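Local coordinates for protein AlyQ (Persicobacter sp. CCB-QB2, PDB 5XNR) that probably cleaves alginate by beta-elimination with its lyase domain, next to a CBM32 carbohydrate-binding module that may help it hold polysaccharide, at residues V14-H19 / Q43-D48; K162-D167 / Y210-L215; N180-V185 / R195-S200. All blocks are in the same frame, centred on the assembly; numbering follows the deposited sequence.

Interaction 1 (V14-H19 / Q43-D48); sequences VTASAH and QYITFD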
loop_
_atom_site.group_PDB
_atom_site.type_symbol
_atom_site.label_atom_id
_atom_site.label_comp_id
_atom_site.label_asym_id
_atom_site.label_seq_id
_atom_site.Cartn_x
_atom_site.Cartn_y
_atom_site.Cartn_z
ATOM N N VAL A 14 -26.420 -2.319 -21.164
ATOM C CA VAL A 14 -26.607 -3.740 -21.131
ATOM C C VAL A 14 -27.484 -4.136 -22.327
ATOM O O VAL A 14 -28.435 -3.429 -22.701
ATOM C CB VAL A 14 -27.204 -4.188 -19.784
ATOM C CG1 VAL A 14 -28.505 -3.484 -19.447
ATOM C CG2 VAL A 14 -27.412 -5.679 -19.744
ATOM N N THR A 15 -27.113 -5.266 -22.918
ATOM C CA THR A 15 -27.799 -5.869 -24.038
ATOM C C THR A 15 -27.958 -7.359 -23.732
ATOM O O THR A 15 -27.548 -7.836 -22.676
ATOM C CB THR A 15 -27.025 -5.635 -25.338
ATOM O OG1 THR A 15 -25.833 -6.430 -25.283
ATOM C CG2 THR A 15 -26.689 -4.171 -25.556
ATOM N N ALA A 16 -28.570 -8.076 -24.650
ATOM C CA ALA A 16 -28.794 -9.495 -24.478
ATOM C C ALA A 16 -29.189 -10.094 -25.824
ATOM O O ALA A 16 -29.699 -9.376 -26.707
ATOM C CB ALA A 16 -29.864 -9.739 -23.441
ATOM N N SER A 17 -28.943 -11.394 -25.951
ATOM C CA SER A 17 -29.315 -12.180 -27.126
ATOM C C SER A 17 -30.842 -12.229 -27.336
ATOM O O SER A 17 -31.315 -12.492 -28.442
ATOM C CB SER A 17 -28.752 -13.570 -26.988
ATOM O OG SER A 17 -29.361 -14.228 -25.881
ATOM N N ALA A 18 -31.614 -12.005 -26.289
ATOM C CA ALA A 18 -33.061 -12.279 -26.310
ATOM C C ALA A 18 -33.707 -11.745 -25.034
ATOM O O ALA A 18 -32.997 -11.641 -24.021
ATOM C CB ALA A 18 -33.299 -13.764 -26.404
ATOM N N HIS A 19 -35.015 -11.420 -25.089
ATOM C CA HIS A 19 -35.815 -11.189 -23.885
ATOM C C HIS A 19 -37.293 -11.452 -24.214
ATOM O O HIS A 19 -37.649 -11.584 -25.392
ATOM C CB HIS A 19 -35.527 -9.805 -23.267
ATOM C CG HIS A 19 -35.945 -8.645 -24.110
ATOM N ND1 HIS A 19 -37.254 -8.470 -24.547
ATOM C CD2 HIS A 19 -35.250 -7.590 -24.585
ATOM C CE1 HIS A 19 -37.327 -7.366 -25.269
ATOM N NE2 HIS A 19 -36.116 -6.808 -25.307
ATOM N N GLN A 43 -28.745 -18.540 -24.156
ATOM C CA GLN A 43 -29.099 -17.123 -24.233
ATOM C C GLN A 43 -28.254 -16.353 -23.213
ATOM O O GLN A 43 -27.794 -16.916 -22.227
ATOM C CB GLN A 43 -30.596 -16.877 -24.016
ATOM C CG GLN A 43 -31.514 -17.547 -25.043
ATOM C CD GLN A 43 -31.608 -16.937 -26.427
ATOM O OE1 GLN A 43 -30.822 -16.089 -26.869
ATOM N NE2 GLN A 43 -32.613 -17.396 -27.153
ATOM N N TYR A 44 -28.009 -15.080 -23.465
ATOM C CA TYR A 44 -27.068 -14.424 -22.652
ATOM C C TYR A 44 -27.421 -12.953 -22.487
ATOM O O TYR A 44 -28.128 -12.362 -23.290
ATOM C CB TYR A 44 -25.673 -14.635 -23.231
ATOM C CG TYR A 44 -25.414 -14.302 -24.684
ATOM C CD1 TYR A 44 -25.327 -12.996 -25.124
ATOM C CD2 TYR A 44 -25.077 -15.297 -25.594
ATOM C CE1 TYR A 44 -25.000 -12.693 -26.440
ATOM C CE2 TYR A 44 -24.742 -15.016 -26.914
ATOM C CZ TYR A 44 -24.710 -13.703 -27.350
ATOM O OH TYR A 44 -24.352 -13.398 -28.645
ATOM N N ILE A 45 -26.879 -12.389 -21.414
ATOM C CA ILE A 45 -26.964 -10.954 -21.190
ATOM C C ILE A 45 -25.540 -10.415 -21.077
ATOM O O ILE A 45 -24.690 -11.110 -20.507
ATOM C CB ILE A 45 -27.820 -10.644 -19.957
ATOM C CG1 ILE A 45 -27.844 -9.145 -19.653
ATOM C CG2 ILE A 45 -27.371 -11.456 -18.757
ATOM C CD1 ILE A 45 -29.024 -8.731 -18.832
ATOM N N THR A 46 -25.313 -9.219 -21.649
ATOM C CA THR A 46 -23.959 -8.632 -21.864
ATOM C C THR A 46 -23.860 -7.214 -21.276
ATOM O O THR A 46 -24.567 -6.302 -21.710
ATOM C CB THR A 46 -23.596 -8.540 -23.351
ATOM O OG1 THR A 46 -23.657 -9.839 -23.949
ATOM C CG2 THR A 46 -22.218 -7.947 -23.558
ATOM N N PHE A 47 -22.938 -7.027 -20.329
ATOM C CA PHE A 47 -22.843 -5.790 -19.546
ATOM C C PHE A 47 -21.660 -4.988 -20.039
ATOM O O PHE A 47 -20.631 -5.567 -20.288
ATOM C CB PHE A 47 -22.694 -6.085 -18.053
ATOM C CG PHE A 47 -23.825 -6.906 -17.506
ATOM C CD1 PHE A 47 -24.984 -6.296 -17.057
ATOM C CD2 PHE A 47 -23.761 -8.289 -17.505
ATOM C CE1 PHE A 47 -26.037 -7.055 -16.567
ATOM C CE2 PHE A 47 -24.824 -9.046 -17.028
ATOM C CZ PHE A 47 -25.954 -8.431 -16.554
ATOM N N ASP A 48 -21.857 -3.679 -20.178
ATOM C CA ASP A 48 -20.835 -2.771 -20.713
ATOM C C ASP A 48 -20.387 -1.769 -19.632
ATOM O O ASP A 48 -21.217 -1.024 -19.108
ATOM C CB ASP A 48 -21.351 -2.007 -21.939
ATOM C CG ASP A 48 -20.283 -1.147 -22.617
ATOM O OD1 ASP A 48 -19.099 -1.183 -22.159
ATOM O OD2 ASP A 48 -20.630 -0.443 -23.588
#
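Val14 sets its CG2 against Ile45 and Phe47. With CG2 anti to the backbone N, the methyl meets Ile45 CG1 at 3.5 Å, a tight fit for two carbons, and also touches Phe47 CD1. All three side chains lie on the face that turns to the domain interior, where Ile126, Val129 and Ile131 pack on Ile45 and Phe47. Thr15 pairs with Thr46 through two straight backbone bonds, Thr15 N to Thr46 O at 3.0 Å and Thr46 N to Thr15 O at 2.8 Å. Their side chains run alongside each other on the other face, where Thr46 OG1 bonds to Arg112. Ala16 brings its CB within 3.1 Å of Tyr44 O and rests against Ile45. Ser17 takes over where strand 14-16 stops. Its N donates to Tyr44 O. Its OG accepts from Tyr44 N at 2.9 Å and donates to Gln43 OE1 at 2.6 Å. Ser17 CB sits over the centre of the Tyr44 ring, a CH-pi contact 9° off the ring normal. A bend at chi2 (-75°) brings the Gln43 amide to Ser17, and Ala18 CB packs on the same amide. This is an antiparallel edge pair of a beta-sandwich: strand 13-16 is outermost in a five-stranded sheet of the F5/8 type C (CBM32) domain.

Interaction 2 (K162-D167 / Y210-L215); sequences KITYPD and YVRSEL. With PO4 (phosphate ion), chain E.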
loop_
_atom_site.group_PDB
_atom_site.type_symbol
_atom_site.label_atom_id
_atom_site.label_comp_id
_atom_site.label_asym_id
_atom_site.label_seq_id
_atom_site.Cartn_x
_atom_site.Cartn_y
_atom_site.Cartn_z
ATOM N N LYS A 162 24.124 1.796 3.062
ATOM C CA LYS A 162 24.382 0.512 3.694
ATOM C C LYS A 162 23.165 0.169 4.545
ATOM O O LYS A 162 22.458 1.063 4.982
ATOM C CB LYS A 162 25.615 0.559 4.600
ATOM C CG LYS A 162 25.442 1.397 5.860
ATOM C CD LYS A 162 26.692 1.533 6.693
ATOM C CE LYS A 162 26.608 0.847 8.035
ATOM N NZ LYS A 162 27.646 1.388 8.941
ATOM N N ILE A 163 22.962 -1.115 4.797
ATOM C CA ILE A 163 21.862 -1.572 5.629
ATOM C C ILE A 163 22.399 -2.170 6.939
ATOM O O ILE A 163 23.509 -2.742 6.999
ATOM C CB ILE A 163 20.995 -2.582 4.865
ATOM C CG1 ILE A 163 19.600 -2.678 5.474
ATOM C CG2 ILE A 163 21.660 -3.955 4.779
ATOM C CD1 ILE A 163 18.569 -3.250 4.520
ATOM N N THR A 164 21.589 -1.991 7.989
ATOM C CA THR A 164 21.781 -2.637 9.260
ATOM C C THR A 164 20.559 -3.517 9.529
ATOM O O THR A 164 19.434 -3.069 9.446
ATOM C CB THR A 164 22.025 -1.623 10.385
ATOM O OG1 THR A 164 23.221 -0.892 10.105
ATOM C CG2 THR A 164 22.184 -2.279 11.739
ATOM N N TYR A 165 20.803 -4.778 9.844
ATOM C CA TYR A 165 19.738 -5.746 9.971
ATOM C C TYR A 165 19.429 -5.916 11.464
ATOM O O TYR A 165 20.221 -5.522 12.308
ATOM C CB TYR A 165 20.138 -7.079 9.311
ATOM C CG TYR A 165 20.245 -7.088 7.803
ATOM C CD1 TYR A 165 19.113 -6.967 7.006
ATOM C CD2 TYR A 165 21.474 -7.216 7.168
ATOM C CE1 TYR A 165 19.195 -6.966 5.620
ATOM C CE2 TYR A 165 21.576 -7.239 5.782
ATOM C CZ TYR A 165 20.434 -7.091 5.005
ATOM O OH TYR A 165 20.515 -7.098 3.641
ATOM N N PRO A 166 18.296 -6.543 11.780
ATOM C CA PRO A 166 17.888 -6.897 13.136
ATOM C C PRO A 166 18.786 -7.907 13.856
ATOM O O PRO A 166 18.742 -7.964 15.065
ATOM C CB PRO A 166 16.515 -7.548 12.947
ATOM C CG PRO A 166 15.954 -6.813 11.753
ATOM C CD PRO A 166 17.169 -6.748 10.854
ATOM N N ASP A 167 19.532 -8.708 13.106
ATOM C CA ASP A 167 20.448 -9.705 13.643
ATOM C C ASP A 167 21.798 -9.049 13.985
ATOM O O ASP A 167 22.725 -9.727 14.418
ATOM C CB ASP A 167 20.594 -10.891 12.679
ATOM C CG ASP A 167 21.438 -10.633 11.433
ATOM O OD1 ASP A 167 22.042 -9.531 11.322
ATOM O OD2 ASP A 167 21.506 -11.556 10.582
ATOM N N TYR A 210 16.926 -1.750 20.707
ATOM C CA TYR A 210 15.832 -1.775 19.722
ATOM C C TYR A 210 16.383 -2.318 18.400
ATOM O O TYR A 210 17.590 -2.531 18.242
ATOM C CB TYR A 210 15.147 -0.411 19.581
ATOM C CG TYR A 210 14.445 0.071 20.826
ATOM C CD1 TYR A 210 13.668 -0.774 21.598
ATOM C CD2 TYR A 210 14.560 1.391 21.237
ATOM C CE1 TYR A 210 13.034 -0.323 22.748
ATOM C CE2 TYR A 210 13.946 1.854 22.390
ATOM C CZ TYR A 210 13.177 0.995 23.153
ATOM O OH TYR A 210 12.578 1.458 24.289
ATOM N N VAL A 211 15.468 -2.572 17.476
ATOM C CA VAL A 211 15.703 -3.492 16.398
ATOM C C VAL A 211 15.492 -2.732 15.092
ATOM O O VAL A 211 14.423 -2.143 14.927
ATOM C CB VAL A 211 14.740 -4.693 16.527
ATOM C CG1 VAL A 211 14.987 -5.751 15.473
ATOM C CG2 VAL A 211 14.802 -5.335 17.901
ATOM N N ARG A 212 16.466 -2.756 14.176
ATOM C CA ARG A 212 16.297 -2.033 12.920
ATOM C C ARG A 212 16.520 -2.937 11.703
ATOM O O ARG A 212 17.377 -3.783 11.681
ATOM C CB ARG A 212 17.238 -0.827 12.861
ATOM C CG ARG A 212 18.715 -1.150 12.684
ATOM C CD ARG A 212 19.584 -0.545 13.786
ATOM N NE ARG A 212 19.563 0.912 13.854
ATOM C CZ ARG A 212 19.738 1.630 14.967
ATOM N NH1 ARG A 212 20.214 1.071 16.065
ATOM N NH2 ARG A 212 19.394 2.904 14.987
ATOM N N SER A 213 15.726 -2.697 10.678
ATOM C CA SER A 213 16.156 -2.985 9.331
ATOM C C SER A 213 16.125 -1.681 8.525
ATOM O O SER A 213 15.067 -1.274 8.091
ATOM C CB SER A 213 15.307 -4.049 8.702
ATOM O OG SER A 213 15.767 -4.332 7.388
ATOM N N GLU A 214 17.264 -1.014 8.342
ATOM C CA GLU A 214 17.222 0.374 7.817
ATOM C C GLU A 214 18.540 0.792 7.146
ATOM O O GLU A 214 19.615 0.301 7.495
ATOM C CB GLU A 214 16.828 1.314 8.967
ATOM C CG GLU A 214 17.960 1.762 9.865
ATOM C CD GLU A 214 17.579 2.811 10.910
ATOM O OE1 GLU A 214 16.668 3.659 10.652
ATOM O OE2 GLU A 214 18.206 2.786 11.978
ATOM N N LEU A 215 18.434 1.744 6.223
ATOM C CA LEU A 215 19.580 2.256 5.419
ATOM C C LEU A 215 20.262 3.436 6.121
ATOM O O LEU A 215 19.590 4.276 6.658
ATOM C CB LEU A 215 19.081 2.719 4.051
ATOM C CG LEU A 215 18.399 1.651 3.199
ATOM C CD1 LEU A 215 17.806 2.260 1.927
ATOM C CD2 LEU A 215 19.376 0.527 2.858
HETATM P P PO4 E . 11.437 4.846 24.558
HETATM O O1 PO4 E . 10.823 4.361 23.271
HETATM O O2 PO4 E . 10.459 4.548 25.686
HETATM O O3 PO4 E . 12.784 4.158 24.812
HETATM O O4 PO4 E . 11.720 6.333 24.486
#
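Strands 162-164 and 211-215 run antiparallel, their axes 4.7 Å apart at 173°, and Thr164 and Glu214 form the hydrogen-bonded pair, with Thr164 N to Glu214 O at 3.1 Å and Glu214 N to Thr164 O at 3.2 Å. On one face Ile163 CB meets Leu215 CD2 at 4.0 Å. On the other face the Thr164 methyl touches the aliphatic part of Arg212, Thr164 CG2 to Arg212 CD at 3.7 Å. That methyl is anti to the backbone N, with OG1 beside the N (chi1 -62°), which lays it against the arginine chain. Bends at chi2 and chi3 then turn the guanidinium of Arg212 along its own strand toward Glu214. NE and NH2 grip the single oxygen OE2 side-on, with Arg212 NE to Glu214 OE2 at 3.0 Å. OE2 lies in the guanidinium plane, so the salt bridge fixes how that group is turned. Tyr361 adds a cation-pi contact to Arg212. Past the paired strands, Pro166 has no N-H to give to Arg212 O, and the regular pairing ends. Pro166 instead packs its CB on Val211 CG1 at 3.5 Å, closer than carbons usually come, and its CD on Ser213 CB. Tyr210 takes no part in the pairing; its OH donates to O3 of a phosphate ion at 2.8 Å. The ion, probably from the crystallisation liquor, is also held by Lys249 and Arg272. Strand 211-217 is flanked on its other edge by strands 355-358 and 360-362. Strand 170-171 pairs with the far side of 161-164. Phe194 of strand 192-197 packs on Ile163, Ser213 and Leu215, joining this sheet to the next.

Interaction 3 (N180-V185 / R195-S200); sequences NEYWFV and RAPIRS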
loop_
_atom_site.group_PDB
_atom_site.type_symbol
_atom_site.label_atom_id
_atom_site.label_comp_id
_atom_site.label_asym_id
_atom_site.label_seq_id
_atom_site.Cartn_x
_atom_site.Cartn_y
_atom_site.Cartn_z
ATOM N N ASN A 180 16.029 -11.008 1.297
ATOM C CA ASN A 180 16.140 -11.767 2.563
ATOM C C ASN A 180 14.908 -11.484 3.456
ATOM O O ASN A 180 13.983 -10.742 3.070
ATOM C CB ASN A 180 17.514 -11.529 3.213
ATOM C CG ASN A 180 17.750 -10.111 3.685
ATOM O OD1 ASN A 180 17.045 -9.622 4.561
ATOM N ND2 ASN A 180 18.767 -9.460 3.145
ATOM N N GLU A 181 14.878 -12.071 4.656
ATOM C CA GLU A 181 13.679 -12.016 5.513
ATOM C C GLU A 181 13.530 -10.627 6.140
ATOM O O GLU A 181 12.497 -10.337 6.681
ATOM C CB GLU A 181 13.739 -13.039 6.650
ATOM C CG GLU A 181 14.771 -12.684 7.722
ATOM C CD GLU A 181 14.885 -13.628 8.910
ATOM O OE1 GLU A 181 13.833 -13.899 9.520
ATOM O OE2 GLU A 181 16.048 -14.049 9.248
ATOM N N TYR A 182 14.571 -9.818 6.097
ATOM C CA TYR A 182 14.566 -8.471 6.677
ATOM C C TYR A 182 14.389 -7.384 5.592
ATOM O O TYR A 182 13.861 -6.298 5.878
ATOM C CB TYR A 182 15.869 -8.251 7.445
ATOM C CG TYR A 182 16.155 -9.232 8.557
ATOM C CD1 TYR A 182 15.210 -9.503 9.530
ATOM C CD2 TYR A 182 17.395 -9.829 8.681
ATOM C CE1 TYR A 182 15.467 -10.380 10.569
ATOM C CE2 TYR A 182 17.682 -10.701 9.724
ATOM C CZ TYR A 182 16.713 -10.976 10.678
ATOM O OH TYR A 182 16.971 -11.830 11.714
ATOM N N TRP A 183 14.816 -7.666 4.359
ATOM C CA TRP A 183 14.835 -6.695 3.252
ATOM C C TRP A 183 14.502 -7.424 1.951
ATOM O O TRP A 183 15.367 -8.149 1.436
ATOM C CB TRP A 183 16.228 -6.064 3.157
ATOM C CG TRP A 183 16.373 -4.900 2.225
ATOM C CD1 TRP A 183 15.540 -3.822 2.097
ATOM C CD2 TRP A 183 17.491 -4.636 1.367
ATOM N NE1 TRP A 183 16.052 -2.923 1.200
ATOM C CE2 TRP A 183 17.251 -3.396 0.740
ATOM C CE3 TRP A 183 18.666 -5.331 1.061
ATOM C CZ2 TRP A 183 18.136 -2.849 -0.189
ATOM C CZ3 TRP A 183 19.539 -4.793 0.136
ATOM C CH2 TRP A 183 19.282 -3.560 -0.465
ATOM N N PHE A 184 13.294 -7.228 1.427
ATOM C CA PHE A 184 12.865 -7.927 0.229
ATOM C C PHE A 184 11.864 -7.098 -0.564
ATOM O O PHE A 184 11.252 -6.206 -0.045
ATOM C CB PHE A 184 12.195 -9.255 0.593
ATOM C CG PHE A 184 11.112 -9.140 1.633
ATOM C CD1 PHE A 184 11.432 -9.076 2.977
ATOM C CD2 PHE A 184 9.780 -9.069 1.262
ATOM C CE1 PHE A 184 10.442 -8.977 3.944
ATOM C CE2 PHE A 184 8.782 -8.969 2.226
ATOM C CZ PHE A 184 9.116 -8.928 3.569
ATOM N N VAL A 185 11.680 -7.482 -1.817
ATOM C CA VAL A 185 10.728 -6.836 -2.719
ATOM C C VAL A 185 9.315 -7.357 -2.428
ATOM O O VAL A 185 9.102 -8.551 -2.271
ATOM C CB VAL A 185 11.126 -7.056 -4.193
ATOM C CG1 VAL A 185 10.080 -6.494 -5.149
ATOM C CG2 VAL A 185 12.502 -6.471 -4.502
ATOM N N ARG A 195 11.577 -5.375 7.285
ATOM C CA ARG A 195 10.887 -6.123 8.327
ATOM C C ARG A 195 11.815 -6.355 9.529
ATOM O O ARG A 195 12.891 -6.923 9.393
ATOM C CB ARG A 195 10.428 -7.494 7.815
ATOM C CG ARG A 195 9.752 -8.316 8.907
ATOM C CD ARG A 195 8.841 -9.456 8.494
ATOM N NE ARG A 195 7.746 -9.085 7.614
ATOM C CZ ARG A 195 6.853 -9.954 7.163
ATOM N NH1 ARG A 195 6.694 -11.116 7.773
ATOM N NH2 ARG A 195 6.138 -9.669 6.095
ATOM N N ALA A 196 11.339 -5.982 10.706
ATOM C CA ALA A 196 12.102 -6.046 11.950
ATOM C C ALA A 196 11.307 -6.863 12.978
ATOM O O ALA A 196 10.544 -6.293 13.748
ATOM C CB ALA A 196 12.384 -4.644 12.461
ATOM N N PRO A 197 11.488 -8.193 12.987
ATOM C CA PRO A 197 10.802 -9.007 13.970
ATOM C C PRO A 197 11.484 -8.893 15.337
ATOM O O PRO A 197 12.661 -8.527 15.450
ATOM C CB PRO A 197 10.873 -10.441 13.441
ATOM C CG PRO A 197 12.163 -10.474 12.655
ATOM C CD PRO A 197 12.470 -9.030 12.291
ATOM N N ILE A 198 10.681 -9.179 16.346
ATOM C CA ILE A 198 11.097 -9.137 17.705
ATOM C C ILE A 198 11.345 -10.578 18.153
ATOM O O ILE A 198 10.420 -11.386 18.163
ATOM C CB ILE A 198 10.026 -8.446 18.568
ATOM C CG1 ILE A 198 9.637 -7.070 18.005
ATOM C CG2 ILE A 198 10.501 -8.372 20.013
ATOM C CD1 ILE A 198 10.799 -6.109 17.847
ATOM N N ARG A 199 12.597 -10.871 18.494
ATOM C CA ARG A 199 13.015 -12.202 18.913
ATOM C C ARG A 199 14.050 -12.053 20.035
ATOM O O ARG A 199 14.708 -11.013 20.153
ATOM C CB ARG A 199 13.628 -12.987 17.742
ATOM C CG ARG A 199 12.730 -13.178 16.524
ATOM C CD ARG A 199 13.523 -13.677 15.316
ATOM N NE ARG A 199 12.720 -13.823 14.097
ATOM C CZ ARG A 199 13.216 -13.910 12.858
ATOM N NH1 ARG A 199 14.522 -13.863 12.659
ATOM N NH2 ARG A 199 12.401 -14.067 11.828
ATOM N N SER A 200 14.199 -13.095 20.851
ATOM C CA SER A 200 15.287 -13.128 21.845
ATOM C C SER A 200 16.592 -13.539 21.155
ATOM O O SER A 200 16.574 -14.291 20.204
ATOM C CB SER A 200 14.964 -14.050 22.997
ATOM O OG SER A 200 14.825 -15.382 22.533
#
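This contact is a backbone bond plus a surface salt bridge, at the open end of the hairpin of strands 183-185 and 192-197, on the edge of a seven-stranded sheet. Arg195 N donates to Tyr182 O at 2.8 Å. Pro197 meets the edge of the Tyr182 ring, its CD 3.7 Å from Tyr182 CE1. Glu181 CG lies over the centre of one ring face. The extended chain of Glu181 meets that of Arg199 head-on. Arg199 NH2 donates to Glu181 OE1 at 2.7 Å, in the guanidinium plane; a second bond from NH1 is weak. Pro197 CG sits 3.5 Å above the centre of the Arg199 guanidinium. Asn180 OD1 accepts from Tyr182 N, an Asx turn, and also from Trp183 N, which lies above its carbonyl plane. With an alanine in place of Tyr182, Pro197 would probably lose the ring edge it packs on, Glu181 CG the ring face, and Asn202 its hydroxyl mate. Arg195 turns to Glu381, its salt-bridge partner, with Phe184 CZ near NH2. The two arginines thus have separate acidic mates, and the Glu181-Arg199 pair, both residues being exposed, is probably weakened by solvent.

Interaction 1 lies in the CBM32 domain, and interactions 2 and 3 share the alginate lyase domain. The centre of interaction 1 is about 58 Å from that of interaction 2 and about 52 Å from that of interaction 3, with no touch. Interactions 2 and 3 are about 9 Å apart between centres, and 180-185/195-200 is nested inside the loop closed by 162-167/210-215. They meet directly: Tyr165 OH and Asn180 ND2 are 3.0 Å apart, Ser213 OG and Tyr182 O 3.1 Å, both probable hydrogen bonds, and Pro166 packs on Tyr182. The calcium ion is about 10 Å from the Ile45 side chain, the potassium ion about 7 Å from that of Tyr165.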